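1,4-beta-N-Acetylmuramidase M1 (Streptomyces coelicolor, PDB 1JFX) hydrolyses the beta-1,4 linkages between N-acetylmuramic acid and N-acetylglucosamine in bacterial peptidoglycan, acting as both lysozyme and diacetylmuramidase. Local coordinates at residues 15-20 / 191-196; 136-141 / 159-164; 182-187 / 197-202. All blocks are in the same frame, centred on the assembly; numbering follows the deposited sequence.

From the N terminus the chain first lays down 15-20, the loop after strand 6-10 that leads into helix 19-24. It then runs through strands 29-36, 58-64 and 96-98 before strand 136-139 meets strand 160-163 in contact 2, which closes a short loop lying wholly within the long one that contact 1 closes. Strand 181-185 follows beside strand 160-163 and opens contact 3. Before 197-202 returns to complete that contact, 191-196 packs on 15-20, so contacts 1 and 3 cross along the chain. Contacts 2 and 3 adjoin in one sheet. Contact 1 lies at the surface, its centre about 15 Å from that of contact 3, which it touches where D196 packs on A186.

Contact 1 of 3, residues 15-20 / 191-196; sequences GSINWS and GGVSGD
N18 and G192 bring the two backbones together, their CA atoms 4.4 Å apart, and one hydrogen bond joins them: N18 N donates to G192 O over 2.9 Å at 165°. The same carbonyl also receives a CA-H...O contact from I17, while G192 CA makes another to N18 O. G192 has phi 95°, and with no side chain it lets the backbone of N18 come this close. Two waters extend the link. One donates to G192 O and, weakly, to S16 O; the second donates to S16 O and accepts from S194 N, the latter at 2.8 Å.

The apolar part of the contact is small. I17 and V193 lie side by side and point the same way, and I17 CG2 meets V193 CG2 at 3.9 Å. I17 CG2 stands anti to the backbone N, which also sets it over one face of the W19 indole, offset toward the rim. V22 of helix 19-24 touches both I17 and V193. N18 is the N-cap of that helix: its OD1 takes a weak bond from S20 N at 3.1 Å and a further one from S21 N.

This is surface packing of two loops on the family 25 barrel, in which the capped start of helix 19-24, following strand 6-10, is tied to the chain just ahead of strand 196-202.

Contact 2 of 3, residues 136-141 / 159-164; sequences VIYTTA and PFWVAH
I137 and T139 carry the backbone bonding between these neighbouring strands, which run parallel with their axes 12° apart. I137 N donates to P159 O and I137 O accepts from W161 N at 2.7 Å; T139 N then donates to W161 O, at 3.2 Å the longest of the four bonds, and T139 O accepts from A163 N. Y138, between them, turns its backbone bonds to L97 and I99 on its other side, though Y138 CA still makes a CA-H...O contact to W161 O, 3.2 Å from CA to O. Beyond the last rung a water takes over, accepting from A141 N and donating to A163 O.

On the face carrying Y138 and W161, the rings form an edge-to-face pair. Y138 CD2 stands over the centre of the indole, 3.3 Å from W161 CD2, with the planes at 74°. As bridge partners the two project from the same face, and with CG anti to the backbone N in both, the rings come to meet. Their polar ends are satisfied from further round the barrel: Y138 OH by Q183 OE1 of strand 181-185, and W161 NE1 by N200 OD1 of strand 196-202. A163 CB packs against the phenol, 3.4 Å from Y138 OH.

T139 and F160 share the other face, where T139 CG2 approaches the edge of the F160 ring in its plane at 3.7 Å. T139 OG1 is bonded to I99 O. T140 OG1 caps helix 141-148 through W143 N.

Together the strands and helix 141-148 make a beta-alpha-beta unit of the barrel. Y138 also touches D98 and E100, both predicted active-site residues, placing this rung at the wall of the probable catalytic site.

Contact 3 of 3, residues 182-187 / 197-202; sequences WQYSAT and VDRNKF
Q183 and N200 form a non-hydrogen-bonded antiparallel pair, CA atoms 4.3 Å apart, between the W182-K201 and S185-R199 hydrogen-bonded pairs, and a beta bulge shifts the register by one residue between Q183 and S185.

At the bulge Y184 N donates to R199 O at 3.0 Å. The tyrosine ring is bent back over the partner strand: its CG sits between the backbone N and the carbonyl carbon (chi1 62°), which lays one ring face against R199 O. Y184 OH lies over a face of the R199 guanidinium, 3.1 Å from R199 NE, at an angle too poor for a hydrogen bond; it bonds to Q6 OE1 instead.

On the side carrying Q183 and N200, N200 OD1 comes within 3.1 Å of Q183 CB. Q183 NE2 passes D198 OD2 at 3.2 Å with poor geometry, its bond going to D9 OD2, while OE1 is held by Y138 and W165. S185 OG accepts from T187 N, an ST turn where the chain corners.

Here the antiparallel strands 181-185 and 196-202 help close the otherwise largely parallel barrel; Q183 and N200 both bond to D9, a predicted active-site residue, and the D198 carboxylate lies close beside it.

Contact 1 of 3, residues 15-20 / 191-196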
ATOM      1  N   GLY A  15       8.018 -14.792  -5.245  1.00 11.35           N
ATOM      2  CA  GLY A  15       7.946 -16.239  -5.109  1.00 11.48           C
ATOM      3  C   GLY A  15       7.588 -16.769  -3.734  1.00 10.96           C
ATOM      4  O   GLY A  15       6.780 -16.171  -3.018  1.00 11.85           O
ATOM      5  N   SER A  16       8.183 -17.903  -3.368  1.00  9.35           N
ATOM      6  CA  SER A  16       7.933 -18.525  -2.068  1.00 10.25           C
ATOM      7  C   SER A  16       8.708 -17.789  -0.986  1.00  8.91           C
ATOM      8  O   SER A  16       9.927 -17.674  -1.056  1.00  9.55           O
ATOM      9  CB  SER A  16       8.372 -19.991  -2.095  1.00 10.80           C
ATOM     10  OG  SER A  16       8.146 -20.592  -0.835  1.00 14.49           O
ATOM     11  N   ILE A  17       7.995 -17.306   0.025  1.00  8.20           N
ATOM     12  CA  ILE A  17       8.607 -16.545   1.113  1.00  7.95           C
ATOM     13  C   ILE A  17       8.533 -17.258   2.456  1.00  7.76           C
ATOM     14  O   ILE A  17       7.493 -17.813   2.816  1.00  8.23           O
ATOM     15  CB  ILE A  17       7.891 -15.188   1.272  1.00  7.40           C
ATOM     16  CG1 ILE A  17       8.027 -14.376  -0.018  1.00  7.49           C
ATOM     17  CG2 ILE A  17       8.469 -14.414   2.483  1.00  7.16           C
ATOM     18  CD1 ILE A  17       7.206 -13.056   0.005  1.00  7.98           C
ATOM     19  N   ASN A  18       9.644 -17.261   3.189  1.00  7.49           N
ATOM     20  CA  ASN A  18       9.650 -17.855   4.521  1.00  7.56           C
ATOM     21  C   ASN A  18       9.437 -16.677   5.468  1.00  7.79           C
ATOM     22  O   ASN A  18      10.381 -15.938   5.788  1.00  7.05           O
ATOM     23  CB  ASN A  18      10.986 -18.531   4.833  1.00  9.85           C
ATOM     24  CG  ASN A  18      10.965 -19.225   6.177  1.00 11.64           C
ATOM     25  OD1 ASN A  18      10.317 -18.759   7.105  1.00 13.66           O
ATOM     26  ND2 ASN A  18      11.673 -20.341   6.288  1.00 15.73           N
ATOM     27  N   TRP A  19       8.195 -16.486   5.902  1.00  6.73           N
ATOM     28  CA  TRP A  19       7.885 -15.359   6.768  1.00  7.27           C
ATOM     29  C   TRP A  19       8.488 -15.393   8.161  1.00  6.98           C
ATOM     30  O   TRP A  19       8.688 -14.338   8.768  1.00  7.25           O
ATOM     31  CB  TRP A  19       6.365 -15.146   6.822  1.00  6.73           C
ATOM     32  CG  TRP A  19       5.828 -14.671   5.498  1.00  6.04           C
ATOM     33  CD1 TRP A  19       5.353 -15.437   4.473  1.00  7.83           C
ATOM     34  CD2 TRP A  19       5.767 -13.312   5.044  1.00  5.03           C
ATOM     35  NE1 TRP A  19       4.998 -14.638   3.400  1.00  7.48           N
ATOM     36  CE2 TRP A  19       5.240 -13.330   3.731  1.00  7.37           C
ATOM     37  CE3 TRP A  19       6.109 -12.077   5.622  1.00  7.81           C
ATOM     38  CZ2 TRP A  19       5.047 -12.164   2.987  1.00  8.40           C
ATOM     39  CZ3 TRP A  19       5.917 -10.914   4.881  1.00  8.87           C
ATOM     40  CH2 TRP A  19       5.389 -10.965   3.576  1.00  8.49           C
ATOM     41  N   SER A  20       8.805 -16.576   8.683  1.00  7.88           N
ATOM     42  CA  SER A  20       9.432 -16.600   9.996  1.00  7.53           C
ATOM     43  C   SER A  20      10.818 -15.971   9.839  1.00  8.33           C
ATOM     44  O   SER A  20      11.324 -15.316  10.752  1.00  8.71           O
ATOM     45  CB  SER A  20       9.529 -18.035  10.551  1.00  9.37           C
ATOM     46  OG  SER A  20      10.386 -18.865   9.786  1.00 16.89           O
ATOM     47  N   GLY A 191      16.110 -11.831   4.831  1.00  9.42           N
ATOM     48  CA  GLY A 191      16.066 -13.267   5.023  1.00  8.81           C
ATOM     49  C   GLY A 191      14.657 -13.775   4.738  1.00  9.05           C
ATOM     50  O   GLY A 191      13.667 -13.133   5.118  1.00  8.37           O
ATOM     51  N   GLY A 192      14.564 -14.915   4.061  1.00  8.13           N
ATOM     52  CA  GLY A 192      13.259 -15.481   3.752  1.00  8.46           C
ATOM     53  C   GLY A 192      12.734 -15.119   2.380  1.00  7.53           C
ATOM     54  O   GLY A 192      11.803 -15.739   1.894  1.00  7.86           O
ATOM     55  N   VAL A 193      13.318 -14.093   1.763  1.00  7.28           N
ATOM     56  CA  VAL A 193      12.916 -13.706   0.418  1.00  7.26           C
ATOM     57  C   VAL A 193      14.122 -13.857  -0.492  1.00  7.79           C
ATOM     58  O   VAL A 193      15.206 -13.348  -0.191  1.00  7.46           O
ATOM     59  CB  VAL A 193      12.455 -12.243   0.338  1.00  7.44           C
ATOM     60  CG1 VAL A 193      12.118 -11.887  -1.097  1.00  6.58           C
ATOM     61  CG2 VAL A 193      11.240 -12.032   1.230  1.00 10.75           C
ATOM     62  N   SER A 194      13.941 -14.566  -1.596  1.00  8.06           N
ATOM     63  CA  SER A 194      15.039 -14.734  -2.538  1.00  8.49           C
ATOM     64  C   SER A 194      14.991 -13.624  -3.581  1.00  9.00           C
ATOM     65  O   SER A 194      13.968 -13.427  -4.239  1.00  9.66           O
ATOM     66  CB  SER A 194      14.960 -16.099  -3.231  1.00  9.62           C
ATOM     67  OG  SER A 194      15.228 -17.150  -2.321  1.00 10.06           O
ATOM     68  N   GLY A 195      16.098 -12.902  -3.715  1.00  8.19           N
ATOM     69  CA  GLY A 195      16.174 -11.839  -4.705  1.00  9.10           C
ATOM     70  C   GLY A 195      15.795 -10.458  -4.197  1.00  9.01           C
ATOM     71  O   GLY A 195      15.662 -10.228  -2.993  1.00  9.42           O
ATOM     72  N   ASP A 196      15.621  -9.534  -5.130  1.00  9.33           N
ATOM     73  CA  ASP A 196      15.274  -8.159  -4.794  1.00  9.06           C
ATOM     74  C   ASP A 196      13.952  -8.033  -4.055  1.00  9.90           C
ATOM     75  O   ASP A 196      12.948  -8.635  -4.445  1.00 12.37           O
ATOM     76  CB  ASP A 196      15.196  -7.297  -6.065  1.00  9.60           C
ATOM     77  CG  ASP A 196      16.548  -7.077  -6.713  1.00  8.43           C
ATOM     78  OD1 ASP A 196      17.589  -7.192  -6.031  1.00 10.00           O
ATOM     79  OD2 ASP A 196      16.565  -6.764  -7.925  1.00 15.37           O
TER
HETATM   80  O   HOH W   1      12.303 -18.385   1.230  1.00 11.56           O
HETATM   81  O   HOH W   2      11.430 -15.630  -2.154  1.00 12.35           O

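Contact 2 of 3, residues 136-141 / 159-164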
ATOM      1  N   VAL A 136      -4.883   3.598   2.628  1.00  6.18           N
ATOM      2  CA  VAL A 136      -3.546   4.178   2.543  1.00  6.64           C
ATOM      3  C   VAL A 136      -3.243   4.348   1.052  1.00  6.86           C
ATOM      4  O   VAL A 136      -3.469   3.436   0.267  1.00  6.33           O
ATOM      5  CB  VAL A 136      -2.511   3.223   3.176  1.00  6.83           C
ATOM      6  CG1 VAL A 136      -1.091   3.722   2.923  1.00  8.01           C
ATOM      7  CG2 VAL A 136      -2.791   3.110   4.670  1.00  7.50           C
ATOM      8  N   ILE A 137      -2.729   5.509   0.659  1.00  5.27           N
ATOM      9  CA  ILE A 137      -2.408   5.744  -0.742  1.00  5.96           C
ATOM     10  C   ILE A 137      -0.915   5.559  -1.021  1.00  6.09           C
ATOM     11  O   ILE A 137      -0.069   6.244  -0.426  1.00  5.99           O
ATOM     12  CB  ILE A 137      -2.832   7.183  -1.187  1.00  6.49           C
ATOM     13  CG1 ILE A 137      -4.363   7.298  -1.185  1.00  9.83           C
ATOM     14  CG2 ILE A 137      -2.276   7.490  -2.600  1.00  7.69           C
ATOM     15  CD1 ILE A 137      -4.868   8.720  -1.468  1.00  8.36           C
ATOM     16  N   TYR A 138      -0.603   4.605  -1.897  1.00  5.73           N
ATOM     17  CA  TYR A 138       0.781   4.362  -2.321  1.00  6.03           C
ATOM     18  C   TYR A 138       0.910   4.952  -3.709  1.00  6.51           C
ATOM     19  O   TYR A 138       0.119   4.621  -4.608  1.00  7.45           O
ATOM     20  CB  TYR A 138       1.106   2.857  -2.398  1.00  6.20           C
ATOM     21  CG  TYR A 138       2.401   2.538  -3.155  1.00  8.46           C
ATOM     22  CD1 TYR A 138       2.421   2.443  -4.554  1.00  8.42           C
ATOM     23  CD2 TYR A 138       3.609   2.339  -2.469  1.00  7.82           C
ATOM     24  CE1 TYR A 138       3.599   2.158  -5.245  1.00  8.09           C
ATOM     25  CE2 TYR A 138       4.794   2.045  -3.151  1.00  8.52           C
ATOM     26  CZ  TYR A 138       4.783   1.957  -4.543  1.00  8.73           C
ATOM     27  OH  TYR A 138       5.952   1.654  -5.231  1.00 10.90           O
ATOM     28  N   THR A 139       1.904   5.814  -3.890  1.00  6.76           N
ATOM     29  CA  THR A 139       2.145   6.431  -5.194  1.00  6.75           C
ATOM     30  C   THR A 139       3.483   7.147  -5.181  1.00  6.35           C
ATOM     31  O   THR A 139       4.203   7.113  -4.180  1.00  7.52           O
ATOM     32  CB  THR A 139       1.020   7.449  -5.550  1.00  7.35           C
ATOM     33  OG1 THR A 139       1.178   7.886  -6.906  1.00  8.48           O
ATOM     34  CG2 THR A 139       1.058   8.662  -4.639  1.00  9.33           C
ATOM     35  N   THR A 140       3.840   7.742  -6.314  1.00  6.77           N
ATOM     36  CA  THR A 140       5.064   8.527  -6.394  1.00  7.36           C
ATOM     37  C   THR A 140       4.635   9.980  -6.393  1.00  7.05           C
ATOM     38  O   THR A 140       3.503  10.302  -6.743  1.00  7.38           O
ATOM     39  CB  THR A 140       5.883   8.256  -7.691  1.00  7.35           C
ATOM     40  OG1 THR A 140       5.076   8.498  -8.856  1.00  9.04           O
ATOM     41  CG2 THR A 140       6.395   6.808  -7.696  1.00  7.42           C
ATOM     42  N   ALA A 141       5.535  10.870  -6.006  1.00  8.28           N
ATOM     43  CA  ALA A 141       5.209  12.282  -6.013  1.00  7.70           C
ATOM     44  C   ALA A 141       4.882  12.723  -7.449  1.00  8.53           C
ATOM     45  O   ALA A 141       3.940  13.473  -7.664  1.00  8.71           O
ATOM     46  CB  ALA A 141       6.394  13.095  -5.482  1.00  6.38           C
ATOM     47  N   PRO A 159      -3.643   8.048   4.702  1.00  8.28           N
ATOM     48  CA  PRO A 159      -2.233   8.085   5.113  1.00  8.57           C
ATOM     49  C   PRO A 159      -1.456   7.953   3.790  1.00  8.44           C
ATOM     50  O   PRO A 159      -1.938   7.323   2.835  1.00  7.87           O
ATOM     51  CB  PRO A 159      -2.080   6.831   5.971  1.00 10.90           C
ATOM     52  CG  PRO A 159      -3.452   6.659   6.574  1.00  9.94           C
ATOM     53  CD  PRO A 159      -4.391   7.004   5.441  1.00  7.39           C
ATOM     54  N   PHE A 160      -0.251   8.513   3.733  1.00  6.97           N
ATOM     55  CA  PHE A 160       0.543   8.492   2.507  1.00  6.61           C
ATOM     56  C   PHE A 160       1.722   7.523   2.549  1.00  5.73           C
ATOM     57  O   PHE A 160       2.548   7.577   3.458  1.00  6.67           O
ATOM     58  CB  PHE A 160       1.027   9.941   2.254  1.00  5.25           C
ATOM     59  CG  PHE A 160       1.882  10.131   1.022  1.00  7.80           C
ATOM     60  CD1 PHE A 160       1.499   9.612  -0.212  1.00  8.78           C
ATOM     61  CD2 PHE A 160       3.031  10.918   1.091  1.00 10.14           C
ATOM     62  CE1 PHE A 160       2.253   9.883  -1.362  1.00 10.36           C
ATOM     63  CE2 PHE A 160       3.792  11.197  -0.056  1.00  9.06           C
ATOM     64  CZ  PHE A 160       3.401  10.680  -1.281  1.00  8.78           C
ATOM     65  N   TRP A 161       1.779   6.621   1.572  1.00  5.95           N
ATOM     66  CA  TRP A 161       2.893   5.680   1.454  1.00  6.20           C
ATOM     67  C   TRP A 161       3.629   6.130   0.191  1.00  6.35           C
ATOM     68  O   TRP A 161       3.182   5.900  -0.934  1.00  6.97           O
ATOM     69  CB  TRP A 161       2.372   4.251   1.318  1.00  7.15           C
ATOM     70  CG  TRP A 161       3.442   3.218   1.106  1.00  6.89           C
ATOM     71  CD1 TRP A 161       4.798   3.398   1.140  1.00  6.37           C
ATOM     72  CD2 TRP A 161       3.226   1.839   0.803  1.00  6.88           C
ATOM     73  NE1 TRP A 161       5.442   2.207   0.873  1.00  6.37           N
ATOM     74  CE2 TRP A 161       4.494   1.234   0.659  1.00  6.05           C
ATOM     75  CE3 TRP A 161       2.073   1.056   0.632  1.00  5.99           C
ATOM     76  CZ2 TRP A 161       4.645  -0.123   0.350  1.00  5.91           C
ATOM     77  CZ3 TRP A 161       2.216  -0.290   0.324  1.00  6.62           C
ATOM     78  CH2 TRP A 161       3.495  -0.870   0.185  1.00  5.73           C
ATOM     79  N   VAL A 162       4.760   6.794   0.390  1.00  5.92           N
ATOM     80  CA  VAL A 162       5.522   7.347  -0.719  1.00  6.51           C
ATOM     81  C   VAL A 162       6.597   6.425  -1.250  1.00  6.82           C
ATOM     82  O   VAL A 162       7.359   5.846  -0.484  1.00  6.32           O
ATOM     83  CB  VAL A 162       6.156   8.706  -0.308  1.00  7.89           C
ATOM     84  CG1 VAL A 162       6.997   8.547   0.946  1.00  8.57           C
ATOM     85  CG2 VAL A 162       6.984   9.274  -1.464  1.00  9.69           C
ATOM     86  N   ALA A 163       6.641   6.291  -2.572  1.00  6.60           N
ATOM     87  CA  ALA A 163       7.670   5.478  -3.206  1.00  6.69           C
ATOM     88  C   ALA A 163       8.733   6.457  -3.693  1.00  7.75           C
ATOM     89  O   ALA A 163       8.457   7.281  -4.554  1.00  8.28           O
ATOM     90  CB  ALA A 163       7.090   4.699  -4.394  1.00 10.32           C
ATOM     91  N   HIS A 164       9.930   6.387  -3.119  1.00  7.32           N
ATOM     92  CA  HIS A 164      11.022   7.267  -3.533  1.00  7.25           C
ATOM     93  C   HIS A 164      12.305   6.542  -3.184  1.00  7.80           C
ATOM     94  O   HIS A 164      12.800   6.586  -2.043  1.00  6.63           O
ATOM     95  CB  HIS A 164      10.941   8.620  -2.822  1.00  7.34           C
ATOM     96  CG  HIS A 164      11.782   9.665  -3.471  1.00  8.31           C
ATOM     97  ND1 HIS A 164      11.730  11.001  -3.123  1.00  9.21           N
ATOM     98  CD2 HIS A 164      12.684   9.570  -4.475  1.00  8.35           C
ATOM     99  CE1 HIS A 164      12.563  11.682  -3.892  1.00  6.89           C
ATOM    100  NE2 HIS A 164      13.155  10.837  -4.721  1.00  8.85           N
TER
HETATM  101  O   HOH W   3       8.186   9.866  -5.436  1.00  9.30           O

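Contact 3 of 3, residues 182-187 / 197-202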
ATOM      1  N   TRP A 182       7.257   4.685   3.689  1.00  5.99           N
ATOM      2  CA  TRP A 182       8.134   5.150   2.625  1.00  6.51           C
ATOM      3  C   TRP A 182       8.894   3.964   2.038  1.00  5.49           C
ATOM      4  O   TRP A 182       9.629   3.271   2.741  1.00  5.92           O
ATOM      5  CB  TRP A 182       9.099   6.209   3.177  1.00  8.34           C
ATOM      6  CG  TRP A 182      10.298   6.528   2.322  1.00  6.32           C
ATOM      7  CD1 TRP A 182      10.384   6.516   0.952  1.00  4.31           C
ATOM      8  CD2 TRP A 182      11.592   6.909   2.804  1.00  5.07           C
ATOM      9  NE1 TRP A 182      11.664   6.869   0.560  1.00  5.41           N
ATOM     10  CE2 TRP A 182      12.419   7.113   1.679  1.00  4.89           C
ATOM     11  CE3 TRP A 182      12.131   7.095   4.084  1.00  8.43           C
ATOM     12  CZ2 TRP A 182      13.761   7.491   1.797  1.00  7.24           C
ATOM     13  CZ3 TRP A 182      13.463   7.473   4.201  1.00  7.46           C
ATOM     14  CH2 TRP A 182      14.262   7.661   3.060  1.00  7.45           C
ATOM     15  N   GLN A 183       8.673   3.715   0.749  1.00  6.22           N
ATOM     16  CA  GLN A 183       9.368   2.629   0.055  1.00  5.44           C
ATOM     17  C   GLN A 183      10.656   3.272  -0.456  1.00  5.58           C
ATOM     18  O   GLN A 183      10.618   4.079  -1.388  1.00  6.79           O
ATOM     19  CB  GLN A 183       8.531   2.130  -1.116  1.00  6.78           C
ATOM     20  CG  GLN A 183       9.032   0.826  -1.732  1.00  7.04           C
ATOM     21  CD  GLN A 183       8.199   0.472  -2.933  1.00  7.98           C
ATOM     22  OE1 GLN A 183       8.260   1.162  -3.955  1.00 10.13           O
ATOM     23  NE2 GLN A 183       7.381  -0.578  -2.814  1.00  6.49           N
ATOM     24  N   TYR A 184      11.786   2.900   0.142  1.00  5.95           N
ATOM     25  CA  TYR A 184      13.072   3.510  -0.205  1.00  6.73           C
ATOM     26  C   TYR A 184      13.998   2.668  -1.054  1.00  7.23           C
ATOM     27  O   TYR A 184      15.072   3.129  -1.459  1.00  8.18           O
ATOM     28  CB  TYR A 184      13.790   3.950   1.081  1.00  5.74           C
ATOM     29  CG  TYR A 184      14.121   2.823   2.036  1.00  6.11           C
ATOM     30  CD1 TYR A 184      15.290   2.089   1.888  1.00  4.98           C
ATOM     31  CD2 TYR A 184      13.253   2.487   3.086  1.00  4.60           C
ATOM     32  CE1 TYR A 184      15.599   1.049   2.749  1.00  6.84           C
ATOM     33  CE2 TYR A 184      13.557   1.434   3.965  1.00  6.63           C
ATOM     34  CZ  TYR A 184      14.739   0.726   3.779  1.00  6.05           C
ATOM     35  OH  TYR A 184      15.096  -0.291   4.618  1.00  7.82           O
ATOM     36  N   SER A 185      13.594   1.434  -1.320  1.00  7.00           N
ATOM     37  CA  SER A 185      14.387   0.554  -2.164  1.00  8.08           C
ATOM     38  C   SER A 185      13.532  -0.543  -2.760  1.00  9.54           C
ATOM     39  O   SER A 185      12.583  -1.002  -2.126  1.00  8.83           O
ATOM     40  CB  SER A 185      15.510  -0.103  -1.367  1.00 10.15           C
ATOM     41  OG  SER A 185      16.255  -0.989  -2.196  1.00  8.99           O
ATOM     42  N   ALA A 186      13.875  -0.943  -3.982  1.00  9.74           N
ATOM     43  CA  ALA A 186      13.191  -2.037  -4.646  1.00  9.36           C
ATOM     44  C   ALA A 186      14.215  -3.144  -4.868  1.00  9.97           C
ATOM     45  O   ALA A 186      13.907  -4.165  -5.485  1.00  9.90           O
ATOM     46  CB  ALA A 186      12.618  -1.576  -5.992  1.00 10.65           C
ATOM     47  N   THR A 187      15.427  -2.942  -4.353  1.00  9.05           N
ATOM     48  CA  THR A 187      16.512  -3.895  -4.551  1.00  9.10           C
ATOM     49  C   THR A 187      17.166  -4.351  -3.252  1.00  9.83           C
ATOM     50  O   THR A 187      18.373  -4.616  -3.207  1.00 11.34           O
ATOM     51  CB  THR A 187      17.590  -3.266  -5.458  1.00 10.73           C
ATOM     52  OG1 THR A 187      17.968  -1.982  -4.935  1.00 12.00           O
ATOM     53  CG2 THR A 187      17.052  -3.101  -6.873  1.00 11.53           C
ATOM     54  N   VAL A 197      13.951  -7.261  -2.981  1.00  8.87           N
ATOM     55  CA  VAL A 197      12.713  -7.041  -2.239  1.00  8.77           C
ATOM     56  C   VAL A 197      12.542  -5.549  -1.975  1.00  8.25           C
ATOM     57  O   VAL A 197      13.524  -4.821  -1.796  1.00  8.89           O
ATOM     58  CB  VAL A 197      12.691  -7.807  -0.883  1.00 10.83           C
ATOM     59  CG1 VAL A 197      13.665  -7.180   0.113  1.00 12.85           C
ATOM     60  CG2 VAL A 197      11.264  -7.818  -0.330  1.00 12.47           C
ATOM     61  N   ASP A 198      11.294  -5.090  -1.995  1.00  6.98           N
ATOM     62  CA  ASP A 198      10.969  -3.699  -1.707  1.00  6.63           C
ATOM     63  C   ASP A 198      11.051  -3.505  -0.199  1.00  6.31           C
ATOM     64  O   ASP A 198      10.445  -4.274   0.561  1.00  6.37           O
ATOM     65  CB  ASP A 198       9.537  -3.367  -2.126  1.00  6.45           C
ATOM     66  CG  ASP A 198       9.322  -3.407  -3.623  1.00  9.60           C
ATOM     67  OD1 ASP A 198      10.306  -3.341  -4.385  1.00 12.44           O
ATOM     68  OD2 ASP A 198       8.138  -3.469  -4.042  1.00 12.28           O
ATOM     69  N   ARG A 199      11.782  -2.475   0.230  1.00  6.45           N
ATOM     70  CA  ARG A 199      11.928  -2.187   1.657  1.00  6.40           C
ATOM     71  C   ARG A 199      11.241  -0.878   1.999  1.00  5.67           C
ATOM     72  O   ARG A 199      11.334   0.111   1.259  1.00  7.26           O
ATOM     73  CB  ARG A 199      13.404  -2.124   2.063  1.00  7.52           C
ATOM     74  CG  ARG A 199      14.147  -3.451   1.859  1.00  6.63           C
ATOM     75  CD  ARG A 199      15.475  -3.482   2.612  1.00  8.28           C
ATOM     76  NE  ARG A 199      15.259  -3.315   4.048  1.00  7.89           N
ATOM     77  CZ  ARG A 199      16.234  -3.289   4.952  1.00  7.37           C
ATOM     78  NH1 ARG A 199      17.495  -3.430   4.567  1.00 11.54           N
ATOM     79  NH2 ARG A 199      15.947  -3.097   6.242  1.00  9.45           N
ATOM     80  N   ASN A 200      10.566  -0.880   3.142  1.00  5.29           N
ATOM     81  CA  ASN A 200       9.807   0.276   3.611  1.00  6.46           C
ATOM     82  C   ASN A 200      10.151   0.658   5.029  1.00  7.36           C
ATOM     83  O   ASN A 200      10.543  -0.190   5.845  1.00  6.58           O
ATOM     84  CB  ASN A 200       8.322  -0.057   3.590  1.00  6.52           C
ATOM     85  CG  ASN A 200       7.849  -0.418   2.219  1.00  7.75           C
ATOM     86  OD1 ASN A 200       7.749   0.443   1.351  1.00  6.65           O
ATOM     87  ND2 ASN A 200       7.586  -1.702   1.996  1.00  9.65           N
ATOM     88  N   LYS A 201       9.980   1.946   5.314  1.00  6.51           N
ATOM     89  CA  LYS A 201      10.173   2.478   6.656  1.00  6.54           C
ATOM     90  C   LYS A 201       8.799   3.024   7.089  1.00  7.08           C
ATOM     91  O   LYS A 201       8.020   3.504   6.252  1.00  7.80           O
ATOM     92  CB  LYS A 201      11.194   3.624   6.624  1.00  7.37           C
ATOM     93  CG  LYS A 201      11.453   4.261   7.978  1.00  8.15           C
ATOM     94  CD  LYS A 201      12.607   5.251   7.874  1.00  7.82           C
ATOM     95  CE  LYS A 201      12.707   6.151   9.098  1.00 10.55           C
ATOM     96  NZ  LYS A 201      13.040   5.411  10.355  1.00 11.78           N
ATOM     97  N   PHE A 202       8.486   2.908   8.380  1.00  6.02           N
ATOM     98  CA  PHE A 202       7.233   3.441   8.926  1.00  7.76           C
ATOM     99  C   PHE A 202       7.609   4.695   9.713  1.00  8.79           C
ATOM    100  O   PHE A 202       8.575   4.675  10.478  1.00  9.79           O
ATOM    101  CB  PHE A 202       6.564   2.420   9.855  1.00  6.99           C
ATOM    102  CG  PHE A 202       5.426   2.988  10.666  1.00  8.85           C
ATOM    103  CD1 PHE A 202       4.190   3.269  10.072  1.00  8.53           C
ATOM    104  CD2 PHE A 202       5.593   3.246  12.028  1.00  6.26           C
ATOM    105  CE1 PHE A 202       3.128   3.801  10.828  1.00  7.99           C
ATOM    106  CE2 PHE A 202       4.538   3.777  12.794  1.00  7.94           C
ATOM    107  CZ  PHE A 202       3.304   4.054  12.188  1.00  7.99           C
TER
HETATM  108  O   HOH W   4      11.587  -5.939  -5.527  1.00 17.36           O